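Local coordinates for uncharacterized protein (Helicobacter pylori, PDB 4O5J) that is an outer-membrane adhesin that binds sialic acid-bearing sugars, probably helping the bacterium attach to host cells, at residues T107-K112 against Q124-F129. Residues are numbered along the deposited sequence; the frame is centred on the assembly and turned at random.
Sequences TFFVGK and QGNPPF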
# COMPACT_ATOMS: atom_id res chain seq x y z
N THR A 107 -10.70 9.18 -23.49
CA THR A 107 -10.94 10.56 -23.07
C THR A 107 -9.99 11.48 -23.85
O THR A 107 -9.81 12.66 -23.50
CB THR A 107 -10.71 10.71 -21.57
OG1 THR A 107 -9.35 10.40 -21.28
CG2 THR A 107 -11.63 9.78 -20.78
N PHE A 108 -9.39 10.94 -24.92
CA PHE A 108 -8.50 11.75 -25.79
C PHE A 108 -8.61 11.22 -27.22
O PHE A 108 -9.14 10.13 -27.46
CB PHE A 108 -7.05 11.65 -25.28
CG PHE A 108 -6.59 10.22 -25.06
CD1 PHE A 108 -6.02 9.47 -26.12
CD2 PHE A 108 -6.73 9.62 -23.81
CE1 PHE A 108 -5.59 8.14 -25.91
CE2 PHE A 108 -6.28 8.30 -23.59
CZ PHE A 108 -5.73 7.54 -24.66
N PHE A 109 -8.11 12.00 -28.18
CA PHE A 109 -8.16 11.65 -29.58
C PHE A 109 -6.77 11.14 -30.06
O PHE A 109 -5.75 11.81 -29.87
CB PHE A 109 -8.52 12.88 -30.40
CG PHE A 109 -8.53 12.64 -31.89
CD1 PHE A 109 -9.58 11.93 -32.49
CD2 PHE A 109 -7.47 13.13 -32.69
CE1 PHE A 109 -9.57 11.70 -33.88
CE2 PHE A 109 -7.48 12.93 -34.06
CZ PHE A 109 -8.54 12.23 -34.68
N VAL A 110 -6.74 9.93 -30.62
CA VAL A 110 -5.48 9.37 -31.12
C VAL A 110 -5.41 9.64 -32.61
O VAL A 110 -6.22 9.14 -33.37
CB VAL A 110 -5.36 7.88 -30.88
CG1 VAL A 110 -4.08 7.30 -31.58
CG2 VAL A 110 -5.33 7.57 -29.40
N GLY A 111 -4.44 10.44 -33.03
CA GLY A 111 -4.19 10.65 -34.46
C GLY A 111 -3.53 12.02 -34.65
O GLY A 111 -3.10 12.68 -33.66
N LYS A 112 -3.43 12.47 -35.91
CA LYS A 112 -2.71 13.70 -36.27
C LYS A 112 -3.72 14.82 -36.28
O LYS A 112 -4.84 14.70 -36.79
CB LYS A 112 -1.88 13.60 -37.58
CG LYS A 112 -2.01 12.28 -38.37
CD LYS A 112 -1.45 10.98 -37.69
CE LYS A 112 -2.42 9.76 -37.72
NZ LYS A 112 -1.92 8.56 -36.94
N GLN A 124 -9.31 0.74 -31.96
CA GLN A 124 -10.54 0.45 -31.25
C GLN A 124 -10.65 1.37 -30.02
O GLN A 124 -9.75 1.41 -29.18
CB GLN A 124 -10.48 -0.99 -30.81
CG GLN A 124 -11.81 -1.63 -30.68
CD GLN A 124 -11.72 -3.09 -30.35
OE1 GLN A 124 -10.65 -3.59 -30.03
NE2 GLN A 124 -12.81 -3.79 -30.43
N GLY A 125 -11.76 2.12 -29.90
CA GLY A 125 -11.99 2.98 -28.73
C GLY A 125 -11.73 4.44 -29.02
O GLY A 125 -12.04 5.31 -28.17
N ASN A 126 -11.20 4.76 -30.20
CA ASN A 126 -10.86 6.14 -30.52
C ASN A 126 -12.16 6.96 -30.72
O ASN A 126 -12.97 6.61 -31.51
CB ASN A 126 -10.06 6.21 -31.80
CG ASN A 126 -9.17 7.45 -31.91
OD1 ASN A 126 -8.88 8.12 -30.91
ND2 ASN A 126 -8.65 7.71 -33.13
N PRO A 127 -12.32 8.06 -29.97
CA PRO A 127 -13.56 8.85 -30.14
C PRO A 127 -13.47 9.66 -31.39
O PRO A 127 -12.38 9.86 -31.91
CB PRO A 127 -13.55 9.83 -28.94
CG PRO A 127 -12.12 10.03 -28.58
CD PRO A 127 -11.40 8.64 -28.93
N PRO A 128 -14.60 10.17 -31.90
CA PRO A 128 -14.49 11.05 -33.06
C PRO A 128 -13.74 12.37 -32.74
O PRO A 128 -13.71 12.82 -31.59
CB PRO A 128 -15.94 11.33 -33.44
CG PRO A 128 -16.71 11.07 -32.19
CD PRO A 128 -16.00 9.99 -31.45
N PHE A 129 -13.17 12.99 -33.78
CA PHE A 129 -12.38 14.19 -33.62
C PHE A 129 -13.22 15.36 -33.07
O PHE A 129 -12.68 16.19 -32.31
CB PHE A 129 -11.83 14.60 -34.94
CG PHE A 129 -10.97 15.80 -34.87
CD1 PHE A 129 -9.80 15.80 -34.10
CD2 PHE A 129 -11.28 16.93 -35.60
CE1 PHE A 129 -8.97 16.93 -34.03
CE2 PHE A 129 -10.44 18.04 -35.55
CZ PHE A 129 -9.28 18.03 -34.76
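ND2 of N126 is held by two carbonyls: it gives a hydrogen to V110 O at 2.8 Å, and its second acceptor is A121 O, just past strand 118-120, so one NH2 bridges the start of its own loop and the strand at V110. The bond to V110 O is somewhat bent (151°) and reaches a lone pair of that carbonyl, in the carbonyl plane. OD1 of the same amide takes the hydrogen of V110 N at 2.8 Å, a nearly straight bond (167°) whose donor sits slightly tilted from the carbonyl plane. CG of N126 stands anti to its backbone N (chi1 -155°), which carries the amide across to the strand, and the two bonds to V110 together fix which end of it is oxygen and which is nitrogen. The short strand 109-110 pairs in parallel with 143-144 through F109, whose backbone bonds to C142 and M144; C142 belongs to the C136-C142 disulfide. The N126 amide bonds V110 N and O much as a neighbouring strand's main chain would, and V110 is also bonded to the backbone of A121. The centre of the contact, within the N-terminal adhesion domain, lies about 33 Å from the centre of the chain, and the loop runs on into helix 130-135. Beyond the amide, P127 brings CG and CD up to F108 O, with CD at 3.1 Å, while P127 O meets the edge of the F109 ring near CD1. F129 makes a T-shaped pair with F109: its CD1 edge stands over the centre of the F109 face, with the planes at 62°. F129 CD1 lies 3.7 Å from F109 CE2, and F129 CB adds an off-centre CH-pi contact to that ring.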